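Local coordinates for ATP-dependent RNA helicase HrpB (Escherichia coli, PDB 6EUD), which hydrolyses ATP as a DExH-box RNA helicase that binds single-stranded RNA, at residues Arg512-Asp524 against Leu540-Leu552. Sequence-based numbering, arbitrary orientation.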
ATOM      1  N   ARG A 512      28.364   0.719  -3.156  1.00 67.21           N
ATOM      2  CA  ARG A 512      27.269   1.683  -3.074  1.00 69.34           C
ATOM      3  C   ARG A 512      26.681   1.961  -4.444  1.00 61.11           C
ATOM      4  O   ARG A 512      27.369   2.445  -5.357  1.00 57.51           O
ATOM      5  CB  ARG A 512      27.704   3.011  -2.437  1.00 79.58           C
ATOM      6  CG  ARG A 512      26.714   3.511  -1.380  1.00 90.35           C
ATOM      7  CD  ARG A 512      26.912   4.976  -1.026  1.00101.85           C
ATOM      8  NE  ARG A 512      28.312   5.298  -0.782  1.00113.33           N
ATOM      9  CZ  ARG A 512      28.826   6.518  -0.876  1.00117.69           C
ATOM     10  NH1 ARG A 512      28.054   7.545  -1.203  1.00120.45           N
ATOM     11  NH2 ARG A 512      30.115   6.709  -0.636  1.00120.19           N
ATOM     12  N   TYR A 513      25.388   1.670  -4.565  1.00 56.42           N
ATOM     13  CA  TYR A 513      24.675   1.835  -5.818  1.00 53.91           C
ATOM     14  C   TYR A 513      23.453   2.728  -5.655  1.00 51.21           C
ATOM     15  O   TYR A 513      22.845   2.790  -4.585  1.00 50.96           O
ATOM     16  CB  TYR A 513      24.257   0.462  -6.367  1.00 53.98           C
ATOM     17  CG  TYR A 513      25.425  -0.373  -6.854  1.00 51.02           C
ATOM     18  CD1 TYR A 513      25.897  -0.230  -8.155  1.00 51.33           C
ATOM     19  CD2 TYR A 513      26.054  -1.304  -6.017  1.00 44.51           C
ATOM     20  CE1 TYR A 513      26.961  -0.972  -8.617  1.00 52.83           C
ATOM     21  CE2 TYR A 513      27.126  -2.056  -6.477  1.00 47.46           C
ATOM     22  CZ  TYR A 513      27.573  -1.882  -7.778  1.00 50.15           C
ATOM     23  OH  TYR A 513      28.629  -2.609  -8.267  1.00 51.34           O
ATOM     24  N   GLN A 514      23.087   3.420  -6.724  1.00 51.06           N
ATOM     25  CA  GLN A 514      21.774   4.050  -6.780  1.00 50.03           C
ATOM     26  C   GLN A 514      20.927   3.381  -7.864  1.00 47.35           C
ATOM     27  O   GLN A 514      21.415   3.116  -8.984  1.00 46.15           O
ATOM     28  CB  GLN A 514      21.894   5.551  -7.043  1.00 51.73           C
ATOM     29  CG  GLN A 514      20.556   6.263  -7.047  1.00 53.59           C
ATOM     30  CD  GLN A 514      20.674   7.764  -7.235  1.00 55.22           C
ATOM     31  OE1 GLN A 514      21.435   8.251  -8.084  1.00 55.86           O
ATOM     32  NE2 GLN A 514      19.923   8.513  -6.429  1.00 54.43           N
ATOM     33  N   LEU A 515      19.667   3.094  -7.543  1.00 45.67           N
ATOM     34  CA  LEU A 515      18.777   2.489  -8.540  1.00 46.13           C
ATOM     35  C   LEU A 515      18.133   3.569  -9.413  1.00 46.94           C
ATOM     36  O   LEU A 515      18.097   4.745  -9.031  1.00 50.93           O
ATOM     37  CB  LEU A 515      17.700   1.635  -7.869  1.00 46.14           C
ATOM     38  CG  LEU A 515      18.166   0.499  -6.951  1.00 44.30           C
ATOM     39  CD1 LEU A 515      16.986  -0.335  -6.525  1.00 43.51           C
ATOM     40  CD2 LEU A 515      19.214  -0.377  -7.614  1.00 44.95           C
ATOM     41  N   ALA A 516      17.629   3.172 -10.579  1.00 43.31           N
ATOM     42  CA  ALA A 516      16.985   4.109 -11.499  1.00 44.03           C
ATOM     43  C   ALA A 516      15.797   4.840 -10.855  1.00 45.16           C
ATOM     44  O   ALA A 516      15.432   5.937 -11.277  1.00 48.34           O
ATOM     45  CB  ALA A 516      16.530   3.388 -12.776  1.00 41.86           C
ATOM     46  N   ASN A 517      15.197   4.239  -9.835  1.00 45.30           N
ATOM     47  CA  ASN A 517      14.041   4.853  -9.203  1.00 51.22           C
ATOM     48  C   ASN A 517      14.508   5.811  -8.102  1.00 57.06           C
ATOM     49  O   ASN A 517      13.706   6.384  -7.365  1.00 56.72           O
ATOM     50  CB  ASN A 517      13.095   3.780  -8.658  1.00 45.40           C
ATOM     51  CG  ASN A 517      13.697   3.003  -7.514  1.00 46.52           C
ATOM     52  OD1 ASN A 517      14.866   3.186  -7.169  1.00 49.05           O
ATOM     53  ND2 ASN A 517      12.905   2.110  -6.923  1.00 42.98           N
ATOM     54  N   GLY A 518      15.829   5.950  -7.999  1.00 60.90           N
ATOM     55  CA  GLY A 518      16.440   6.967  -7.169  1.00 57.88           C
ATOM     56  C   GLY A 518      16.904   6.480  -5.819  1.00 56.19           C
ATOM     57  O   GLY A 518      17.617   7.195  -5.119  1.00 60.81           O
ATOM     58  N   MET A 519      16.504   5.273  -5.439  1.00 48.90           N
ATOM     59  CA  MET A 519      16.836   4.784  -4.107  1.00 46.82           C
ATOM     60  C   MET A 519      18.251   4.207  -4.049  1.00 49.06           C
ATOM     61  O   MET A 519      18.888   3.965  -5.080  1.00 48.70           O
ATOM     62  CB  MET A 519      15.851   3.716  -3.681  1.00 48.04           C
ATOM     63  CG  MET A 519      16.145   2.400  -4.379  1.00 51.59           C
ATOM     64  SD  MET A 519      15.136   1.020  -3.845  1.00 61.47           S
ATOM     65  CE  MET A 519      15.350   1.070  -2.056  1.00 39.97           C
ATOM     66  N   GLY A 520      18.718   3.958  -2.830  1.00 52.37           N
ATOM     67  CA  GLY A 520      20.045   3.416  -2.607  1.00 52.03           C
ATOM     68  C   GLY A 520      20.064   1.909  -2.449  1.00 53.64           C
ATOM     69  O   GLY A 520      19.231   1.320  -1.752  1.00 49.46           O
ATOM     70  N   ALA A 521      21.032   1.284  -3.105  1.00 57.71           N
ATOM     71  CA  ALA A 521      21.176  -0.164  -3.067  1.00 59.49           C
ATOM     72  C   ALA A 521      22.594  -0.520  -2.665  1.00 59.50           C
ATOM     73  O   ALA A 521      23.563   0.052  -3.180  1.00 57.83           O
ATOM     74  CB  ALA A 521      20.828  -0.783  -4.422  1.00 61.01           C
ATOM     75  N   MET A 522      22.715  -1.475  -1.753  1.00 59.12           N
ATOM     76  CA  MET A 522      24.015  -1.811  -1.204  1.00 56.09           C
ATOM     77  C   MET A 522      24.439  -3.230  -1.515  1.00 51.75           C
ATOM     78  O   MET A 522      23.678  -4.183  -1.327  1.00 53.47           O
ATOM     79  CB  MET A 522      24.017  -1.606   0.310  1.00 59.05           C
ATOM     80  CG  MET A 522      23.760  -0.169   0.716  1.00 65.87           C
ATOM     81  SD  MET A 522      24.955   0.974   0.002  1.00186.72           S
ATOM     82  CE  MET A 522      26.470   0.482   0.817  1.00 66.51           C
ATOM     83  N   LEU A 523      25.676  -3.362  -1.965  1.00 65.88           N
ATOM     84  CA  LEU A 523      26.292  -4.668  -2.083  1.00 70.09           C
ATOM     85  C   LEU A 523      27.585  -4.705  -1.249  1.00 74.51           C
ATOM     86  O   LEU A 523      28.233  -3.669  -1.044  1.00 75.30           O
ATOM     87  CB  LEU A 523      26.559  -4.979  -3.552  1.00 71.78           C
ATOM     88  CG  LEU A 523      26.700  -6.429  -3.992  1.00 72.02           C
ATOM     89  CD1 LEU A 523      25.458  -7.216  -3.622  1.00 68.38           C
ATOM     90  CD2 LEU A 523      26.922  -6.446  -5.488  1.00 71.84           C
ATOM     91  N   ASP A 524      27.934  -5.886  -0.743  1.00 77.10           N
ATOM     92  CA  ASP A 524      29.188  -6.078  -0.016  1.00 79.67           C
ATOM     93  C   ASP A 524      30.361  -5.579  -0.850  1.00 78.94           C
ATOM     94  O   ASP A 524      30.452  -5.866  -2.042  1.00 77.34           O
ATOM     95  CB  ASP A 524      29.392  -7.552   0.347  1.00 86.26           C
ATOM     96  CG  ASP A 524      30.595  -7.774   1.257  1.00 95.21           C
ATOM     97  OD1 ASP A 524      30.387  -7.871   2.485  1.00100.35           O
ATOM     98  OD2 ASP A 524      31.741  -7.857   0.757  1.00 94.99           O
ATOM     99  N   LEU A 540      15.852  -7.412  -4.084  1.00 50.57           N
ATOM    100  CA  LEU A 540      16.345  -6.412  -3.139  1.00 49.89           C
ATOM    101  C   LEU A 540      15.728  -6.533  -1.757  1.00 51.90           C
ATOM    102  O   LEU A 540      14.498  -6.598  -1.623  1.00 54.13           O
ATOM    103  CB  LEU A 540      16.062  -5.006  -3.664  1.00 47.97           C
ATOM    104  CG  LEU A 540      16.737  -4.598  -4.959  1.00 48.17           C
ATOM    105  CD1 LEU A 540      15.890  -3.590  -5.708  1.00 45.65           C
ATOM    106  CD2 LEU A 540      18.100  -4.033  -4.635  1.00 46.86           C
ATOM    107  N   LEU A 541      16.579  -6.503  -0.733  1.00 52.30           N
ATOM    108  CA  LEU A 541      16.117  -6.521   0.654  1.00 55.76           C
ATOM    109  C   LEU A 541      16.241  -5.146   1.311  1.00 52.84           C
ATOM    110  O   LEU A 541      17.326  -4.730   1.716  1.00 52.41           O
ATOM    111  CB  LEU A 541      16.894  -7.565   1.463  1.00 61.53           C
ATOM    112  CG  LEU A 541      16.513  -7.656   2.947  1.00 65.48           C
ATOM    113  CD1 LEU A 541      15.000  -7.849   3.131  1.00 67.41           C
ATOM    114  CD2 LEU A 541      17.290  -8.777   3.634  1.00 63.72           C
ATOM    115  N   GLN A 542      15.118  -4.452   1.416  1.00 55.01           N
ATOM    116  CA  GLN A 542      15.065  -3.122   2.017  1.00 57.51           C
ATOM    117  C   GLN A 542      15.169  -3.220   3.528  1.00 71.59           C
ATOM    118  O   GLN A 542      14.332  -3.869   4.155  1.00 75.18           O
ATOM    119  CB  GLN A 542      13.767  -2.420   1.613  1.00 47.28           C
ATOM    120  CG  GLN A 542      13.676  -0.967   1.978  1.00 45.85           C
ATOM    121  CD  GLN A 542      12.538  -0.264   1.249  1.00 44.63           C
ATOM    122  OE1 GLN A 542      12.098  -0.702   0.184  1.00 42.35           O
ATOM    123  NE2 GLN A 542      12.049   0.826   1.829  1.00 44.44           N
ATOM    124  N   GLY A 543      16.203  -2.592   4.095  1.00 81.43           N
ATOM    125  CA  GLY A 543      16.425  -2.569   5.536  1.00 91.21           C
ATOM    126  C   GLY A 543      15.184  -2.161   6.308  1.00100.42           C
ATOM    127  O   GLY A 543      14.657  -2.932   7.109  1.00103.71           O
ATOM    128  N   SER A 544      14.723  -0.940   6.064  1.00108.93           N
ATOM    129  CA  SER A 544      13.384  -0.534   6.468  1.00112.16           C
ATOM    130  C   SER A 544      13.049   0.791   5.786  1.00114.86           C
ATOM    131  O   SER A 544      13.587   1.084   4.720  1.00117.95           O
ATOM    132  CB  SER A 544      13.265  -0.415   7.990  1.00116.40           C
ATOM    133  OG  SER A 544      11.937  -0.678   8.415  1.00115.42           O
ATOM    134  N   ALA A 545      12.192   1.587   6.427  1.00111.54           N
ATOM    135  CA  ALA A 545      11.599   2.806   5.855  1.00104.70           C
ATOM    136  C   ALA A 545      12.555   3.683   5.048  1.00101.92           C
ATOM    137  O   ALA A 545      12.131   4.376   4.127  1.00 98.14           O
ATOM    138  CB  ALA A 545      10.972   3.635   6.969  1.00101.22           C
ATOM    139  N   SER A 546      13.835   3.659   5.408  1.00108.18           N
ATOM    140  CA  SER A 546      14.874   4.360   4.660  1.00110.12           C
ATOM    141  C   SER A 546      15.029   3.775   3.252  1.00110.01           C
ATOM    142  O   SER A 546      15.285   2.574   3.109  1.00112.61           O
ATOM    143  CB  SER A 546      16.200   4.286   5.427  1.00114.24           C
ATOM    144  OG  SER A 546      17.318   4.373   4.563  1.00117.07           O
ATOM    145  N   PRO A 547      14.885   4.615   2.200  1.00 97.95           N
ATOM    146  CA  PRO A 547      14.969   4.136   0.810  1.00 92.05           C
ATOM    147  C   PRO A 547      16.341   3.542   0.451  1.00 89.71           C
ATOM    148  O   PRO A 547      16.934   3.916  -0.563  1.00 87.26           O
ATOM    149  CB  PRO A 547      14.685   5.401  -0.018  1.00 87.79           C
ATOM    150  CG  PRO A 547      15.038   6.531   0.878  1.00 88.92           C
ATOM    151  CD  PRO A 547      14.658   6.069   2.261  1.00 93.06           C
ATOM    152  N   ASP A 548      16.817   2.622   1.291  1.00 90.09           N
ATOM    153  CA  ASP A 548      18.067   1.902   1.089  1.00 89.24           C
ATOM    154  C   ASP A 548      17.818   0.413   1.212  1.00 79.08           C
ATOM    155  O   ASP A 548      17.101  -0.032   2.110  1.00 82.90           O
ATOM    156  CB  ASP A 548      19.131   2.344   2.095  1.00102.52           C
ATOM    157  CG  ASP A 548      19.901   3.558   1.627  1.00113.56           C
ATOM    158  OD1 ASP A 548      21.028   3.376   1.123  1.00123.86           O
ATOM    159  OD2 ASP A 548      19.385   4.690   1.751  1.00116.86           O
ATOM    160  N   ALA A 549      18.419  -0.357   0.315  1.00 67.82           N
ATOM    161  CA  ALA A 549      18.187  -1.794   0.272  1.00 58.55           C
ATOM    162  C   ALA A 549      19.464  -2.569  -0.030  1.00 51.83           C
ATOM    163  O   ALA A 549      20.386  -2.045  -0.657  1.00 53.39           O
ATOM    164  CB  ALA A 549      17.121  -2.116  -0.764  1.00 58.14           C
ATOM    165  N   ARG A 550      19.519  -3.815   0.430  1.00 43.32           N
ATOM    166  CA  ARG A 550      20.622  -4.691   0.085  1.00 51.07           C
ATOM    167  C   ARG A 550      20.323  -5.426  -1.230  1.00 56.41           C
ATOM    168  O   ARG A 550      19.187  -5.822  -1.505  1.00 54.82           O
ATOM    169  CB  ARG A 550      20.892  -5.691   1.211  1.00 56.07           C
ATOM    170  CG  ARG A 550      22.206  -6.426   1.062  1.00 64.10           C
ATOM    171  CD  ARG A 550      22.538  -7.226   2.309  1.00 74.34           C
ATOM    172  NE  ARG A 550      21.723  -8.430   2.418  1.00 82.47           N
ATOM    173  CZ  ARG A 550      22.166  -9.583   2.909  1.00 88.27           C
ATOM    174  NH1 ARG A 550      23.416  -9.680   3.348  1.00 92.25           N
ATOM    175  NH2 ARG A 550      21.361 -10.637   2.970  1.00 88.71           N
ATOM    176  N   ILE A 551      21.351  -5.603  -2.045  1.00 61.08           N
ATOM    177  CA  ILE A 551      21.206  -6.323  -3.298  1.00 55.97           C
ATOM    178  C   ILE A 551      21.401  -7.812  -3.053  1.00 56.73           C
ATOM    179  O   ILE A 551      22.447  -8.223  -2.570  1.00 60.36           O
ATOM    180  CB  ILE A 551      22.206  -5.798  -4.342  1.00 50.70           C
ATOM    181  CG1 ILE A 551      21.883  -4.334  -4.669  1.00 45.00           C
ATOM    182  CG2 ILE A 551      22.175  -6.645  -5.595  1.00 49.11           C
ATOM    183  CD1 ILE A 551      22.930  -3.657  -5.526  1.00 46.04           C
ATOM    184  N   LEU A 552      20.378  -8.610  -3.370  1.00 54.54           N
ATOM    185  CA  LEU A 552      20.405 -10.048  -3.096  1.00 50.85           C
ATOM    186  C   LEU A 552      20.748 -10.849  -4.346  1.00 50.68           C
ATOM    187  O   LEU A 552      21.559 -11.773  -4.285  1.00 51.80           O
ATOM    188  CB  LEU A 552      19.063 -10.514  -2.531  1.00 48.85           C
ATOM    189  CG  LEU A 552      18.539  -9.878  -1.242  1.00 49.43           C
ATOM    190  CD1 LEU A 552      17.193 -10.472  -0.909  1.00 45.79           C
ATOM    191  CD2 LEU A 552      19.522 -10.076  -0.075  1.00 47.48           C
TER
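Ile551 fills the buried side of this contact, with Ala521, Leu523 and Tyr513 of 512-524 around it. Its CG1 lies 3.7 Å from Ala521 CB. Because CG1 stands anti to the carbonyl carbon (chi1 -64°) and the chain runs on extended, CD1 arrives obliquely at the Tyr513 ring, 3.9 Å from CD2. Leu523 crosses Ile551 at about a right angle, its CD1 3.6 Å from Ile551 CB. An alanine in place of Ile551 would probably open a gap against Ala521 CB and take the CD1 methyl from beside the Tyr513 ring, while Leu523 CD1 would lose only its touch on CG2. Farther along this face Leu515 and Leu540 meet tip to tip, CD1 to CD1 at 3.5 Å. Strands 520-522 and 548-552 run parallel and join two antiparallel hairpins, 512-522 and 534-552, closing a five-stranded OB-fold barrel with Ala521, Ile551, Tyr513 and Leu515 facing its interior. Four backbone hydrogen bonds carry the ladder: Gly520 N to Pro547 O, Ala549 N to Gly520 O, Met522 N to Ala549 O (2.6 Å) and Ile551 N to Met522 O. The outer face is looser and more open to solvent. There Asp548 OD1 comes no closer to Gly520 CA than 3.9 Å. Arg550 only lays its CG 3.6 Å from Met522 O before its chain bends at chi3, and Met522, bent twice, carries its sulfur away from the partner strand. At the hairpin end, Met519 curls back at chi3 (-52°) to put CE 3.9 Å from Ala549 CB, while Leu307 of strand 307-314 touches both Met519 and Leu540.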